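Local coordinates for protein ribokinase (Arabidopsis thaliana, PDB 6ILS) that catalyses the ATP- and magnesium-dependent phosphorylation of D-ribose at O-5, giving ribose 5-phosphate for nucleotide, histidine and tryptophan synthesis or the pentose phosphate pathway, at residues G227-S231 against Q242-I246; R280-A285 against V305-L309. All coordinates share one frame; numbering follows the deposited sequence.

Contact 1. Residues G227-S231 against Q242-I246. With ATP (adenosine-5'-triphosphate), chain E.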
ATOM      1  N   GLY B 227     -12.019   8.127 -25.695  1.00 28.24           N
ATOM      2  CA  GLY B 227     -10.698   8.665 -25.412  1.00 32.78           C
ATOM      3  C   GLY B 227     -10.485  10.018 -26.067  1.00 30.55           C
ATOM      4  O   GLY B 227     -11.308  10.904 -25.921  1.00 26.94           O
ATOM      5  N   SER B 228      -9.394  10.158 -26.814  1.00 35.09           N
ATOM      6  CA  SER B 228      -9.072  11.417 -27.480  1.00 31.29           C
ATOM      7  C   SER B 228     -10.082  11.788 -28.564  1.00 31.30           C
ATOM      8  O   SER B 228     -10.099  12.933 -29.023  1.00 30.20           O
ATOM      9  CB  SER B 228      -7.669  11.344 -28.084  1.00 36.15           C
ATOM     10  OG  SER B 228      -7.625  10.351 -29.093  1.00 36.64           O
ATOM     11  N   LYS B 229     -10.930  10.837 -28.958  1.00 31.73           N
ATOM     12  CA  LYS B 229     -11.979  11.097 -29.948  1.00 29.65           C
ATOM     13  C   LYS B 229     -13.281  11.600 -29.318  1.00 27.38           C
ATOM     14  O   LYS B 229     -14.256  11.877 -30.014  1.00 30.30           O
ATOM     15  CB  LYS B 229     -12.277   9.845 -30.764  1.00 33.95           C
ATOM     16  CG  LYS B 229     -11.068   9.257 -31.466  1.00 38.92           C
ATOM     17  CD  LYS B 229     -11.025   7.735 -31.310  1.00 49.18           C
ATOM     18  CE  LYS B 229      -9.682   7.167 -31.767  1.00 51.69           C
ATOM     19  NZ  LYS B 229      -8.577   7.556 -30.841  1.00 61.72           N
ATOM     20  N   GLY B 230     -13.308  11.689 -27.998  1.00 24.62           N
ATOM     21  CA  GLY B 230     -14.485  12.181 -27.318  1.00 21.56           C
ATOM     22  C   GLY B 230     -15.448  11.112 -26.824  1.00 23.94           C
ATOM     23  O   GLY B 230     -15.076  10.201 -26.092  1.00 22.38           O
ATOM     24  N   SER B 231     -16.706  11.248 -27.214  1.00 20.18           N
ATOM     25  CA  SER B 231     -17.735  10.374 -26.707  1.00 20.47           C
ATOM     26  C   SER B 231     -18.930  10.373 -27.634  1.00 21.14           C
ATOM     27  O   SER B 231     -19.034  11.198 -28.540  1.00 21.03           O
ATOM     28  CB  SER B 231     -18.154  10.819 -25.302  1.00 21.24           C
ATOM     29  OG  SER B 231     -18.782  12.089 -25.345  1.00 19.54           O
ATOM     30  N   GLN B 242     -22.786  12.949 -30.965  1.00 27.23           N
ATOM     31  CA  GLN B 242     -21.349  12.855 -30.789  1.00 27.08           C
ATOM     32  C   GLN B 242     -20.822  14.117 -30.113  1.00 25.31           C
ATOM     33  O   GLN B 242     -21.330  15.213 -30.342  1.00 24.54           O
ATOM     34  CB  GLN B 242     -20.651  12.631 -32.126  1.00 29.77           C
ATOM     35  CG  GLN B 242     -21.052  11.331 -32.814  1.00 33.66           C
ATOM     36  CD  GLN B 242     -20.381  11.157 -34.171  1.00 39.35           C
ATOM     37  OE1 GLN B 242     -21.036  11.213 -35.212  1.00 40.10           O
ATOM     38  NE2 GLN B 242     -19.074  10.936 -34.162  1.00 41.57           N
ATOM     39  N   GLN B 243     -19.815  13.940 -29.264  1.00 21.92           N
ATOM     40  CA  GLN B 243     -19.171  15.051 -28.557  1.00 20.17           C
ATOM     41  C   GLN B 243     -17.669  14.834 -28.599  1.00 20.98           C
ATOM     42  O   GLN B 243     -17.163  13.807 -28.131  1.00 21.84           O
ATOM     43  CB  GLN B 243     -19.680  15.138 -27.111  1.00 21.68           C
ATOM     44  CG  GLN B 243     -18.955  16.179 -26.228  1.00 18.08           C
ATOM     45  CD  GLN B 243     -19.101  17.601 -26.743  1.00 20.28           C
ATOM     46  OE1 GLN B 243     -20.212  18.098 -26.920  1.00 20.09           O
ATOM     47  NE2 GLN B 243     -17.969  18.266 -26.988  1.00 19.44           N
ATOM     48  N   SER B 244     -16.930  15.781 -29.171  1.00 20.24           N
ATOM     49  CA  SER B 244     -15.482  15.615 -29.245  1.00 20.65           C
ATOM     50  C   SER B 244     -14.890  15.958 -27.879  1.00 19.74           C
ATOM     51  O   SER B 244     -15.616  16.425 -27.012  1.00 18.20           O
ATOM     52  CB  SER B 244     -14.893  16.501 -30.345  1.00 28.42           C
ATOM     53  OG  SER B 244     -15.232  17.845 -30.086  1.00 38.80           O
ATOM     54  N   ILE B 245     -13.602  15.721 -27.663  1.00 19.79           N
ATOM     55  CA  ILE B 245     -13.025  16.141 -26.392  1.00 21.94           C
ATOM     56  C   ILE B 245     -13.080  17.651 -26.298  1.00 25.05           C
ATOM     57  O   ILE B 245     -13.069  18.338 -27.324  1.00 23.29           O
ATOM     58  CB  ILE B 245     -11.555  15.699 -26.199  1.00 26.16           C
ATOM     59  CG1 ILE B 245     -10.667  16.260 -27.316  1.00 25.50           C
ATOM     60  CG2 ILE B 245     -11.447  14.204 -26.078  1.00 27.22           C
ATOM     61  CD1 ILE B 245      -9.205  16.174 -26.986  1.00 31.25           C
ATOM     62  N   ILE B 246     -13.193  18.155 -25.077  1.00 21.29           N
ATOM     63  CA  ILE B 246     -12.881  19.546 -24.783  1.00 24.98           C
ATOM     64  C   ILE B 246     -11.377  19.554 -24.500  1.00 23.65           C
ATOM     65  O   ILE B 246     -10.935  19.038 -23.484  1.00 24.58           O
ATOM     66  CB  ILE B 246     -13.681  20.081 -23.585  1.00 22.73           C
ATOM     67  CG1 ILE B 246     -15.196  19.868 -23.782  1.00 22.91           C
ATOM     68  CG2 ILE B 246     -13.351  21.535 -23.325  1.00 21.00           C
ATOM     69  CD1 ILE B 246     -15.763  20.579 -24.938  1.00 28.12           C
TER
HETATM   70  PG  ATP E 401     -12.089   5.030 -19.698  1.00 43.93           P
HETATM   71  O1G ATP E 401     -13.392   4.457 -19.272  1.00 40.11           O
HETATM   72  O2G ATP E 401     -11.324   5.570 -18.500  1.00 44.89           O
HETATM   73  O3G ATP E 401     -11.220   3.990 -20.335  1.00 47.42           O
HETATM   74  PB  ATP E 401     -11.578   6.486 -22.048  1.00 43.00           P
HETATM   75  O1B ATP E 401     -12.187   7.612 -22.762  1.00 35.53           O
HETATM   76  O2B ATP E 401     -11.575   5.351 -22.966  1.00 42.99           O
HETATM   77  O3B ATP E 401     -12.438   6.183 -20.756  1.00 42.07           O
HETATM   78  PA  ATP E 401      -9.141   7.983 -21.524  1.00 48.85           P
HETATM   79  O1A ATP E 401      -8.423   8.133 -22.860  1.00 43.66           O
HETATM   80  O2A ATP E 401      -8.132   7.855 -20.411  1.00 39.60           O
HETATM   81  O3A ATP E 401     -10.055   6.689 -21.552  1.00 58.03           O
HETATM   82  O5' ATP E 401     -10.004   9.263 -21.262  1.00 39.85           O
HETATM   83  C5' ATP E 401     -10.860   9.329 -20.138  1.00 38.15           C
HETATM   84  C4' ATP E 401     -11.753  10.631 -20.294  1.00 33.86           C
HETATM   85  O4' ATP E 401     -10.831  11.860 -20.454  1.00 33.02           O
HETATM   86  C3' ATP E 401     -12.425  10.547 -21.361  1.00 33.85           C
HETATM   87  O3' ATP E 401     -13.728  11.130 -21.174  1.00 26.51           O
HETATM   88  C2' ATP E 401     -11.617  11.429 -22.511  1.00 31.28           C
HETATM   89  O2' ATP E 401     -12.594  11.814 -23.520  1.00 29.98           O
HETATM   90  C1' ATP E 401     -11.076  12.394 -21.889  1.00 31.39           C
HETATM   91  N9  ATP E 401      -9.730  12.664 -22.426  1.00 32.53           N
HETATM   92  C8  ATP E 401      -8.610  11.972 -22.789  1.00 33.53           C
HETATM   93  N7  ATP E 401      -7.692  12.875 -23.228  1.00 35.44           N
HETATM   94  C5  ATP E 401      -8.244  14.128 -23.126  1.00 32.19           C
HETATM   95  C6  ATP E 401      -7.745  15.392 -23.435  1.00 35.38           C
HETATM   96  N6  ATP E 401      -6.454  15.723 -23.971  1.00 36.58           N
HETATM   97  N1  ATP E 401      -8.510  16.465 -23.242  1.00 29.28           N
HETATM   98  C2  ATP E 401      -9.782  16.332 -22.727  1.00 26.86           C
HETATM   99  N3  ATP E 401     -10.280  15.108 -22.418  1.00 22.87           N
HETATM  100  C4  ATP E 401      -9.500  14.001 -22.626  1.00 31.00           C
HETATM  101  O   HOH W   1     -12.167  14.621 -30.071  1.00 30.59           O
HETATM  102  O   HOH W   2     -16.587  13.725 -25.133  1.00 17.70           O
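With its CG1 between the backbone N and the carbonyl carbon (chi1 59°), Ile245 sets its CG2 methyl against the turn at 227-230, 3.3 Å from Gly227 O and also meeting Ser228 O. With the chain extended beyond CG1, CD1 reaches the adenine, 3.8 Å from N1 of ATP, so one branched side chain fills the angle between turn and nucleotide. Cutting the side chain back to an alanine is likely to strip the adenine of this aliphatic neighbour and open a gap beside the Gly227 carbonyl. That carbonyl has polar partners as well: it accepts hydrogen bonds from O2' of the ATP ribose, 2.9 Å away, and from the N-H of Gly230, while Gly227 N donates to O1B of the beta phosphate. A water links Ser228 O to Ile245 N.

Glycine suits position 230 because a CB would run into Gln243 O and Ser244 CA; instead its CA makes a C-H...O contact with Gln243 O at 3.2 Å. Just beyond, Ser231 and Gln243 form an antiparallel hydrogen-bonded pair: Ser231 N reaches Gln243 O at 2.8 Å, and Gln243 N returns to Ser231 O almost straight (171°). Ser231 OG rests 3.6 Å from Gln243 CB. A second water is hydrogen-bonded to this hydroxyl and donates to Gln243 O. The Gln243 side chain bends at chi2, its NE2 donating to Ser244 O at 3.0 Å.

The pair is where strand 231-235 begins and strand 241-243, the last strand of the large sheet within this chain, ends. Ser231 and Gln243 both pack on Leu279 of helix 275-289, and Ile246 touches helices 275-289 and 302-312.

Contact 2. Residues R280-A285 against V305-L309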
ATOM      1  N   ARG B 280     -21.698  17.430 -23.181  1.00 16.88           N
ATOM      2  CA  ARG B 280     -20.768  18.562 -23.134  1.00 19.20           C
ATOM      3  C   ARG B 280     -20.202  18.752 -21.744  1.00 15.94           C
ATOM      4  O   ARG B 280     -18.998  18.968 -21.572  1.00 16.53           O
ATOM      5  CB  ARG B 280     -21.469  19.855 -23.577  1.00 21.11           C
ATOM      6  CG  ARG B 280     -20.930  20.433 -24.872  1.00 31.53           C
ATOM      7  CD  ARG B 280     -21.362  21.894 -25.044  1.00 32.17           C
ATOM      8  NE  ARG B 280     -20.237  22.818 -24.927  1.00 37.47           N
ATOM      9  CZ  ARG B 280     -20.335  24.052 -24.440  1.00 35.50           C
ATOM     10  NH1 ARG B 280     -21.501  24.511 -24.003  1.00 39.97           N
ATOM     11  NH2 ARG B 280     -19.262  24.823 -24.364  1.00 37.69           N
ATOM     12  N   PHE B 281     -21.097  18.713 -20.761  1.00 15.44           N
ATOM     13  CA  PHE B 281     -20.748  18.865 -19.351  1.00 14.03           C
ATOM     14  C   PHE B 281     -19.783  17.780 -18.901  1.00 16.29           C
ATOM     15  O   PHE B 281     -18.777  18.059 -18.240  1.00 13.60           O
ATOM     16  CB  PHE B 281     -22.033  18.860 -18.523  1.00 15.70           C
ATOM     17  CG  PHE B 281     -21.842  19.094 -17.062  1.00 16.71           C
ATOM     18  CD1 PHE B 281     -21.768  20.395 -16.554  1.00 16.80           C
ATOM     19  CD2 PHE B 281     -21.778  18.022 -16.180  1.00 13.60           C
ATOM     20  CE1 PHE B 281     -21.611  20.615 -15.189  1.00 21.10           C
ATOM     21  CE2 PHE B 281     -21.621  18.231 -14.821  1.00 19.32           C
ATOM     22  CZ  PHE B 281     -21.532  19.546 -14.318  1.00 21.09           C
ATOM     23  N   ALA B 282     -20.063  16.537 -19.289  1.00 13.77           N
ATOM     24  CA  ALA B 282     -19.156  15.423 -19.005  1.00 14.00           C
ATOM     25  C   ALA B 282     -17.784  15.611 -19.643  1.00 14.48           C
ATOM     26  O   ALA B 282     -16.752  15.363 -19.013  1.00 11.11           O
ATOM     27  CB  ALA B 282     -19.795  14.068 -19.484  1.00 13.18           C
ATOM     28  N   ALA B 283     -17.764  16.058 -20.901  1.00 10.66           N
ATOM     29  CA  ALA B 283     -16.500  16.272 -21.603  1.00 14.64           C
ATOM     30  C   ALA B 283     -15.666  17.350 -20.924  1.00 14.57           C
ATOM     31  O   ALA B 283     -14.450  17.221 -20.805  1.00 15.90           O
ATOM     32  CB  ALA B 283     -16.769  16.634 -23.051  1.00 14.58           C
ATOM     33  N   ALA B 284     -16.325  18.412 -20.480  1.00 13.25           N
ATOM     34  CA  ALA B 284     -15.631  19.500 -19.791  1.00 14.51           C
ATOM     35  C   ALA B 284     -15.054  19.005 -18.478  1.00 16.32           C
ATOM     36  O   ALA B 284     -13.920  19.327 -18.131  1.00 14.90           O
ATOM     37  CB  ALA B 284     -16.583  20.675 -19.552  1.00 13.61           C
ATOM     38  N   ALA B 285     -15.809  18.178 -17.761  1.00 13.39           N
ATOM     39  CA  ALA B 285     -15.327  17.739 -16.450  1.00 13.97           C
ATOM     40  C   ALA B 285     -14.146  16.803 -16.618  1.00 14.12           C
ATOM     41  O   ALA B 285     -13.167  16.914 -15.884  1.00 13.82           O
ATOM     42  CB  ALA B 285     -16.441  17.072 -15.650  1.00 14.68           C
ATOM     43  N   VAL B 305     -16.224  23.604 -14.186  1.00 17.06           N
ATOM     44  CA  VAL B 305     -16.797  22.881 -15.353  1.00 16.72           C
ATOM     45  C   VAL B 305     -17.646  23.866 -16.160  1.00 16.57           C
ATOM     46  O   VAL B 305     -17.498  23.936 -17.333  1.00 15.22           O
ATOM     47  CB  VAL B 305     -17.621  21.647 -14.937  1.00 16.96           C
ATOM     48  CG1 VAL B 305     -18.212  20.986 -16.148  1.00 17.21           C
ATOM     49  CG2 VAL B 305     -16.805  20.672 -14.125  1.00 15.55           C
ATOM     50  N   LEU B 306     -18.481  24.632 -15.473  1.00 16.87           N
ATOM     51  CA  LEU B 306     -19.347  25.594 -16.189  1.00 18.77           C
ATOM     52  C   LEU B 306     -18.491  26.674 -16.867  1.00 20.60           C
ATOM     53  O   LEU B 306     -18.855  27.088 -17.929  1.00 21.31           O
ATOM     54  CB  LEU B 306     -20.354  26.202 -15.216  1.00 21.71           C
ATOM     55  CG  LEU B 306     -21.392  25.243 -14.647  1.00 24.33           C
ATOM     56  CD1 LEU B 306     -22.328  25.971 -13.707  1.00 26.88           C
ATOM     57  CD2 LEU B 306     -22.178  24.573 -15.753  1.00 24.86           C
ATOM     58  N   LYS B 307     -17.394  27.086 -16.252  1.00 20.58           N
ATOM     59  CA  LYS B 307     -16.537  28.130 -16.865  1.00 22.04           C
ATOM     60  C   LYS B 307     -15.900  27.553 -18.126  1.00 20.57           C
ATOM     61  O   LYS B 307     -15.871  28.227 -19.100  1.00 19.69           O
ATOM     62  CB  LYS B 307     -15.484  28.626 -15.881  1.00 24.65           C
ATOM     63  CG  LYS B 307     -14.722  29.866 -16.314  1.00 27.21           C
ATOM     64  CD  LYS B 307     -13.578  30.222 -15.398  1.00 32.45           C
ATOM     65  CE  LYS B 307     -12.931  31.564 -15.681  1.00 45.24           C
ATOM     66  NZ  LYS B 307     -11.485  31.582 -15.373  1.00 42.22           N
ATOM     67  N   LEU B 308     -15.434  26.316 -18.067  1.00 18.43           N
ATOM     68  CA  LEU B 308     -14.817  25.751 -19.265  1.00 20.86           C
ATOM     69  C   LEU B 308     -15.861  25.645 -20.370  1.00 22.37           C
ATOM     70  O   LEU B 308     -15.568  25.901 -21.533  1.00 22.56           O
ATOM     71  CB  LEU B 308     -14.194  24.380 -18.966  1.00 20.79           C
ATOM     72  CG  LEU B 308     -13.388  23.709 -20.081  1.00 19.80           C
ATOM     73  CD1 LEU B 308     -12.255  24.625 -20.659  1.00 18.95           C
ATOM     74  CD2 LEU B 308     -12.800  22.399 -19.575  1.00 16.65           C
ATOM     75  N   LEU B 309     -17.088  25.300 -20.003  1.00 18.32           N
ATOM     76  CA  LEU B 309     -18.182  25.220 -20.984  1.00 22.51           C
ATOM     77  C   LEU B 309     -18.495  26.555 -21.632  1.00 23.81           C
ATOM     78  O   LEU B 309     -18.759  26.634 -22.829  1.00 26.77           O
ATOM     79  CB  LEU B 309     -19.456  24.689 -20.324  1.00 20.99           C
ATOM     80  CG  LEU B 309     -19.448  23.195 -20.014  1.00 22.40           C
ATOM     81  CD1 LEU B 309     -20.712  22.808 -19.232  1.00 22.66           C
ATOM     82  CD2 LEU B 309     -19.372  22.422 -21.302  1.00 25.00           C
TER
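Ala284 meets two branches of the other helix with its one methyl: CB lies 3.7 Å from Leu309 CD2 and 3.8 Å from Val305 CG1. So small a side chain suits a place facing straight into the partner helix, since the segment axes approach to 8.8 Å and cross at 108°. Beside it Phe281 adds a flat surface, and Val305 CG1 sits over one face in a CH-pi contact, 3.9 Å from the ring centroid. Leu309 CD1 and Leu306 CD2 come to the edge of this ring, near its plane. Val305 holds CG1 anti to its own N (chi1 178°), which turns that methyl to Phe281 and Ala284 and the other, CG2, to Ala285 CB at 3.9 Å.

Leu309 bridges apolar and polar parts, because its CD2 also lies over the centre of the Arg280 guanidinium, 3.6 Å above the plane. Arg280 NH2 is placed to donate to Leu309 O, although the modelled separation is too short to be taken literally. Arg280 NE is buried without a partner.

Outward, Lys273 makes a cation-pi contact with Phe281, and Leu52 touches both Phe281 and Val305. Phe281 and Ala285 also touch helix 257-270, so helix 275-289 packs against both it and helix 302-312, while Arg280 and Ala283 touch Gln243 of strand 241-243.

Overall arrangement
The two contacts come in series along the chain, contact 1 closing before contact 2 opens, and their centres lie 12 Å apart on the same side of the chain's centre. Helix 275-289 joins them. It carries the first segment of contact 2, and its residues also meet contact 1: Ile246 CG1 packs on Ala283 CB at 3.7 Å. Contact 1 lines the nucleotide pocket at the antiparallel edge of the large sheet of this PfkB-family kinase, whereas contact 2 packs the C-terminal helix 302-312 across helix 275-289. The Leu308 side chain of helix 302-312 is about 7 Å from the bound ATP.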